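Local coordinates for protein CsuE (Acinetobacter baumannii, PDB 6FJY), which probably sits at the tip of archaic chaperone-usher (Csu) pili as their adhesive subunit, mediating attachment to surfaces during biofilm formation, at residues C2-S7 with S165-L170; S31-T36 with G102-Y107; E53-S58 with S125-K130. All coordinates share one frame; numbering follows the deposited sequence.

Contact 1: residues C2-S7 with S165-L170; sequences CSVSAS and SGADSL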
# COMPACT_ATOMS: atom_id res chain seq x y z
N CYS B 2 16.74 23.48 22.83
CA CYS B 2 15.95 23.75 21.64
C CYS B 2 16.88 23.83 20.44
O CYS B 2 18.02 24.30 20.55
CB CYS B 2 15.15 25.06 21.77
SG CYS B 2 13.82 25.02 22.96
N SER B 3 16.39 23.35 19.30
CA SER B 3 17.16 23.39 18.07
C SER B 3 16.20 23.56 16.90
O SER B 3 14.98 23.44 17.03
CB SER B 3 18.03 22.13 17.90
OG SER B 3 17.26 20.96 17.64
N VAL B 4 16.78 23.82 15.73
CA VAL B 4 16.03 24.11 14.52
C VAL B 4 16.59 23.23 13.40
O VAL B 4 17.80 23.20 13.18
CB VAL B 4 16.12 25.61 14.16
CG1 VAL B 4 15.94 25.79 12.71
CG2 VAL B 4 15.05 26.40 14.90
N SER B 5 15.70 22.52 12.71
CA SER B 5 16.10 21.57 11.67
C SER B 5 16.41 22.31 10.37
O SER B 5 15.54 22.99 9.81
CB SER B 5 15.01 20.53 11.45
OG SER B 5 15.28 19.74 10.31
N ALA B 6 17.65 22.17 9.90
CA ALA B 6 18.12 22.87 8.71
C ALA B 6 17.84 22.10 7.43
O ALA B 6 17.93 22.67 6.34
CB ALA B 6 19.62 23.15 8.82
N SER B 7 17.53 20.82 7.55
CA SER B 7 17.29 19.93 6.43
C SER B 7 16.51 18.74 6.96
O SER B 7 16.70 18.33 8.10
CB SER B 7 18.59 19.47 5.77
OG SER B 7 19.07 18.29 6.39
N SER B 165 16.83 38.20 15.87
CA SER B 165 16.82 38.00 14.43
C SER B 165 16.13 36.71 14.00
O SER B 165 15.82 36.56 12.81
CB SER B 165 18.25 38.03 13.88
OG SER B 165 19.11 37.18 14.62
N GLY B 166 15.91 35.77 14.91
CA GLY B 166 15.24 34.53 14.58
C GLY B 166 16.19 33.45 14.10
O GLY B 166 17.36 33.67 13.82
N ALA B 167 15.64 32.23 14.00
CA ALA B 167 16.34 31.07 13.48
C ALA B 167 15.46 30.36 12.47
O ALA B 167 14.25 30.19 12.69
CB ALA B 167 16.75 30.10 14.59
N ASP B 168 16.06 29.93 11.37
CA ASP B 168 15.32 29.42 10.22
C ASP B 168 15.37 27.90 10.18
O ASP B 168 16.46 27.31 10.22
CB ASP B 168 15.88 30.00 8.92
CG ASP B 168 15.24 31.32 8.57
OD1 ASP B 168 14.78 32.02 9.49
OD2 ASP B 168 15.18 31.65 7.37
N SER B 169 14.20 27.29 10.07
CA SER B 169 14.09 25.87 9.74
C SER B 169 13.70 25.71 8.28
O SER B 169 13.14 26.62 7.66
CB SER B 169 13.07 25.18 10.65
OG SER B 169 11.72 25.52 10.37
N LEU B 170 14.01 24.55 7.73
CA LEU B 170 13.72 24.23 6.34
C LEU B 170 13.48 22.73 6.24
O LEU B 170 14.32 21.93 6.67
CB LEU B 170 14.87 24.64 5.41
CG LEU B 170 14.93 23.95 4.04
CD1 LEU B 170 14.01 24.62 3.05
CD2 LEU B 170 16.34 23.95 3.50
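V4 faces S169 and A167 across this contact, and its two methyls divide the apolar work. V4 CG2 meets A167 CB at 4.1 Å. V4 CG1, anti to the backbone N although twisted off the staggered position (chi1 153°), packs 3.6 Å from S169 CB. The approach of V4 CG1 to D168 O, 3.0 Å, is doubtful, perhaps a strained or imprecisely modelled spot. Small A167 and S169 suit this place because they let the branched side chain come close. Farther along, a methyl packs on a carbonyl, L170 CD2 lying 3.5 Å from A6 O.

The polar part gathers on one carbonyl. S5 O accepts from L170 N at 3.0 Å with an N-H...O angle of 161°, and S169 CA adds a CA-H...O contact to S5 O at 3.2 Å. S169 turns OG away from V4, to W131, and D168 sends its carboxylate to K130. Strand 2-4 runs at 58° to strand 167-170, an angle that fits one isolated bond. Here the chain leaves the two-stranded sheet 2-4/33-35 for strand 9-15, which pairs in parallel with 167-189: a crossing between sheets, consistent with a beta-sandwich domain.

Contact 2: residues S31-T36 with G102-Y107; sequences SGLSCT and GNLPFY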
# COMPACT_ATOMS: atom_id res chain seq x y z
N SER B 31 7.73 20.57 12.72
CA SER B 31 7.59 21.94 12.23
C SER B 31 8.90 22.51 11.75
O SER B 31 8.89 23.47 10.96
CB SER B 31 7.06 22.83 13.34
OG SER B 31 7.97 22.80 14.44
N GLY B 32 10.01 21.95 12.22
CA GLY B 32 11.32 22.55 12.10
C GLY B 32 11.95 22.89 13.44
O GLY B 32 13.18 22.92 13.54
N LEU B 33 11.13 23.11 14.47
CA LEU B 33 11.61 23.45 15.80
C LEU B 33 11.36 22.29 16.76
O LEU B 33 10.28 21.68 16.75
CB LEU B 33 10.94 24.71 16.33
CG LEU B 33 11.32 25.16 17.74
CD1 LEU B 33 12.73 25.73 17.74
CD2 LEU B 33 10.34 26.18 18.27
N SER B 34 12.34 22.02 17.60
CA SER B 34 12.32 20.93 18.56
C SER B 34 12.97 21.41 19.85
O SER B 34 13.91 22.21 19.81
CB SER B 34 13.06 19.69 18.03
OG SER B 34 12.56 19.29 16.78
N CYS B 35 12.44 20.94 20.98
CA CYS B 35 12.98 21.31 22.28
C CYS B 35 12.89 20.11 23.22
O CYS B 35 11.86 19.46 23.31
CB CYS B 35 12.23 22.49 22.90
SG CYS B 35 12.34 24.04 21.99
N THR B 36 14.00 19.82 23.88
CA THR B 36 14.08 18.84 24.94
C THR B 36 14.60 19.54 26.19
O THR B 36 15.29 20.56 26.10
CB THR B 36 15.00 17.66 24.56
OG1 THR B 36 16.29 18.15 24.19
CG2 THR B 36 14.42 16.89 23.40
N GLY B 102 11.10 15.99 21.18
CA GLY B 102 10.49 17.25 21.57
C GLY B 102 10.02 18.06 20.39
O GLY B 102 10.02 19.30 20.46
N ASN B 103 9.62 17.40 19.31
CA ASN B 103 9.22 18.11 18.10
C ASN B 103 7.97 18.93 18.36
O ASN B 103 6.97 18.43 18.88
CB ASN B 103 8.99 17.13 16.95
CG ASN B 103 10.27 16.40 16.52
OD1 ASN B 103 11.32 17.00 16.36
ND2 ASN B 103 10.16 15.09 16.35
N LEU B 104 8.05 20.21 18.02
CA LEU B 104 6.88 21.06 17.97
C LEU B 104 6.09 20.70 16.72
O LEU B 104 6.56 20.91 15.60
CB LEU B 104 7.27 22.52 17.98
CG LEU B 104 6.04 23.41 17.95
CD1 LEU B 104 5.31 23.27 19.28
CD2 LEU B 104 6.46 24.84 17.68
N PRO B 105 4.90 20.12 16.88
CA PRO B 105 4.20 19.55 15.72
C PRO B 105 3.47 20.59 14.89
O PRO B 105 2.90 21.55 15.40
CB PRO B 105 3.21 18.58 16.38
CG PRO B 105 2.90 19.27 17.71
CD PRO B 105 4.20 19.88 18.15
N PHE B 106 3.52 20.39 13.59
CA PHE B 106 2.53 20.96 12.69
C PHE B 106 1.65 19.82 12.20
O PHE B 106 1.93 18.64 12.43
CB PHE B 106 3.18 21.70 11.52
CG PHE B 106 3.68 23.09 11.86
CD1 PHE B 106 3.56 23.59 13.15
CD2 PHE B 106 4.27 23.89 10.88
CE1 PHE B 106 4.01 24.86 13.46
CE2 PHE B 106 4.72 25.17 11.19
CZ PHE B 106 4.59 25.66 12.48
N TYR B 107 0.58 20.18 11.52
CA TYR B 107 -0.36 19.19 11.04
C TYR B 107 -0.61 19.43 9.57
O TYR B 107 -0.57 20.56 9.09
CB TYR B 107 -1.67 19.24 11.84
CG TYR B 107 -1.44 18.94 13.31
CD1 TYR B 107 -1.33 17.62 13.75
CD2 TYR B 107 -1.29 19.95 14.24
CE1 TYR B 107 -1.10 17.33 15.10
CE2 TYR B 107 -1.06 19.67 15.58
CZ TYR B 107 -0.97 18.37 16.00
OH TYR B 107 -0.74 18.12 17.33
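The ring of F106 receives S31 CB over one face, 3.5 Å from CB to the ring centroid and only 8° off the ring normal, a CH-pi contact. It belongs to an antiparallel pairing that continues through a corner at G32: strand 103-110 pairs with 24-31 before the corner and with 33-35 after it, so one strand serves two sheets. The side-chain amide of N103 is the other flat group: S34 OG donates to N103 OD1 in the carbonyl plane, on a lone pair, at 2.6 Å. Serine suits both places, being small while supplying a hydroxyl.

S34 and N103 form a non-hydrogen-bonded pair, flanked by the bonds L104 N to L33 O and C35 N to G102 O. G32, with phi at 117°, has a conformation suited to a residue lacking CB. G102 likewise has positive phi, and G102 CA approaches C35 O to 3.1 Å. On the opposite side from S34 and N103, L33 CD2 and L104 CD2 meet at 4.1 Å, and both leucines pack on W131. L104 O is gripped twice, by S31 N and by S31 OG; S31 OG, placed by a chi1 of 59°, also accepts from L33 N at 3.2 Å, an ST turn.

Contact 3: residues E53-S58 with S125-K130; sequences EQMSNS and SPLKVK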
# COMPACT_ATOMS: atom_id res chain seq x y z
N GLU B 53 8.13 31.71 6.02
CA GLU B 53 8.76 32.40 4.91
C GLU B 53 8.55 31.69 3.58
O GLU B 53 8.66 32.33 2.53
CB GLU B 53 10.25 32.55 5.19
CG GLU B 53 10.54 33.16 6.53
CD GLU B 53 11.41 34.39 6.41
OE1 GLU B 53 12.58 34.24 5.99
OE2 GLU B 53 10.92 35.50 6.71
N GLN B 54 8.24 30.40 3.61
CA GLN B 54 8.00 29.68 2.37
C GLN B 54 7.12 28.47 2.69
O GLN B 54 7.33 27.79 3.70
CB GLN B 54 9.31 29.24 1.71
CG GLN B 54 9.16 28.82 0.26
CD GLN B 54 10.50 28.67 -0.43
OE1 GLN B 54 11.55 28.78 0.20
NE2 GLN B 54 10.46 28.42 -1.73
N MET B 55 6.13 28.24 1.83
CA MET B 55 5.16 27.17 2.05
C MET B 55 4.30 27.01 0.81
O MET B 55 4.09 27.96 0.05
CB MET B 55 4.27 27.45 3.26
CG MET B 55 3.55 26.20 3.77
SD MET B 55 2.28 26.59 4.97
CE MET B 55 1.53 27.97 4.15
N SER B 56 3.79 25.79 0.63
CA SER B 56 2.88 25.47 -0.46
C SER B 56 1.80 24.54 0.06
O SER B 56 2.09 23.59 0.77
CB SER B 56 3.62 24.80 -1.62
OG SER B 56 2.68 24.26 -2.55
N ASN B 57 0.56 24.81 -0.32
CA ASN B 57 -0.52 23.87 -0.06
C ASN B 57 -0.73 22.92 -1.23
O ASN B 57 -1.58 22.03 -1.14
CB ASN B 57 -1.81 24.64 0.25
CG ASN B 57 -1.66 25.53 1.47
OD1 ASN B 57 -1.81 25.09 2.60
ND2 ASN B 57 -1.37 26.80 1.23
N SER B 58 0.03 23.07 -2.31
CA SER B 58 -0.06 22.23 -3.50
C SER B 58 1.04 21.17 -3.45
O SER B 58 2.19 21.47 -3.11
CB SER B 58 0.07 23.09 -4.77
OG SER B 58 -0.01 22.31 -5.94
N SER B 125 6.91 23.77 -2.90
CA SER B 125 8.04 24.46 -2.31
C SER B 125 8.31 23.84 -0.95
O SER B 125 7.41 23.27 -0.33
CB SER B 125 7.79 25.96 -2.15
OG SER B 125 6.93 26.23 -1.06
N PRO B 126 9.55 23.93 -0.48
CA PRO B 126 9.82 23.52 0.90
C PRO B 126 9.16 24.46 1.89
O PRO B 126 8.78 25.59 1.59
CB PRO B 126 11.35 23.59 1.00
CG PRO B 126 11.80 24.37 -0.18
CD PRO B 126 10.78 24.16 -1.24
N LEU B 127 8.99 23.93 3.10
CA LEU B 127 8.47 24.69 4.23
C LEU B 127 9.65 25.32 4.95
O LEU B 127 10.44 24.62 5.59
CB LEU B 127 7.68 23.76 5.15
CG LEU B 127 6.67 24.26 6.19
CD1 LEU B 127 7.09 23.83 7.59
CD2 LEU B 127 6.45 25.76 6.12
N LYS B 128 9.77 26.64 4.85
CA LYS B 128 10.81 27.40 5.53
C LYS B 128 10.15 28.33 6.55
O LYS B 128 9.29 29.14 6.19
CB LYS B 128 11.67 28.20 4.55
CG LYS B 128 12.78 29.02 5.22
CD LYS B 128 13.51 29.91 4.22
CE LYS B 128 13.97 29.13 2.99
NZ LYS B 128 15.00 29.91 2.20
N VAL B 129 10.58 28.21 7.80
CA VAL B 129 9.97 28.95 8.90
C VAL B 129 11.07 29.68 9.66
O VAL B 129 12.16 29.13 9.87
CB VAL B 129 9.19 28.01 9.84
CG1 VAL B 129 8.45 28.81 10.91
CG2 VAL B 129 8.20 27.14 9.05
N LYS B 130 10.78 30.91 10.07
CA LYS B 130 11.64 31.67 10.97
C LYS B 130 11.02 31.66 12.36
O LYS B 130 9.83 31.96 12.51
CB LYS B 130 11.86 33.10 10.47
CG LYS B 130 12.94 33.85 11.27
CD LYS B 130 13.21 35.25 10.69
CE LYS B 130 13.66 35.20 9.23
NZ LYS B 130 15.10 34.90 9.08
O HOH W 1 5.52 23.43 1.59
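E53 and Q54 together face K128 in a classic beta bulge, where strand 51-54 runs antiparallel to strand 119-136 and both amides converge on one carbonyl: E53 N reaches K128 O at 2.8 Å and Q54 N reaches it at 3.1 Å. The second of these lies in the carbonyl plane on a lone pair, while the first is tilted from that plane. K128 N returns a bond to Q54 O, completing the hydrogen-bonded pair Q54-K128. Past it the strands part, and a water takes over, accepting from S56 N and donating to S125 O. The pairing is consistent with one wall of a beta-sandwich.

The side chains of Q54 and K128 leave the same face of the sheet. Q54 stretches out, CG anti to the backbone N (chi1 -164°), and its amide arrives above the other segment, with Q54 NE2 3.7 Å from S125 CB and Q54 OE1 3.7 Å from K128 CE. Its methylenes pack too, Q54 CB lying 3.8 Å from K128 CB. E53 crosses K130 with its carboxylate beside the lysine's CE; E53 OE1 stays 4.0 Å from K130 NZ, beyond a salt bridge. E53 OE2 pairs with R51 and K130 NZ with D168, consistent with each being held elsewhere. On the other face M55 and L127 run alongside each other in the same direction, M55 CG 3.8 Å from L127 CD2. Flexible, unbranched methionine also reaches I72, I80 and L82. S125, small and polar, fits where the strands diverge: its OG makes a long bond to P126 O, from above the carbonyl plane, and touches S56 CB.

The chemistry is thus two-sided: long amphipathic chains line the more open face, where nearby opposite charges probably attract weakly, whereas M55 and L127 make the buried face apolar.

How the contacts relate
Contact 2 is the most buried of the three, contact 3 is partly buried, and contact 1 lies at the surface. Contacts 1 and 2 share the small sheet of strands 2-4 and 33-35, locked by the disulfide C2-C35 and by a probable hydrogen bond from S5 N to G32 O. Contacts 1 and 3 share the large sheet: strands 167-189 and 119-136 are neighbours, tied by a probable hydrogen bond from S169 N to V129 O and by the D168-K130 salt bridge. Contacts 2 and 3 merely brush, S31 O against L127 and V129. Serine hydroxyls and two glycines characterise contact 2, charged chains contact 3, and a lone backbone bond beside a valine contact 1.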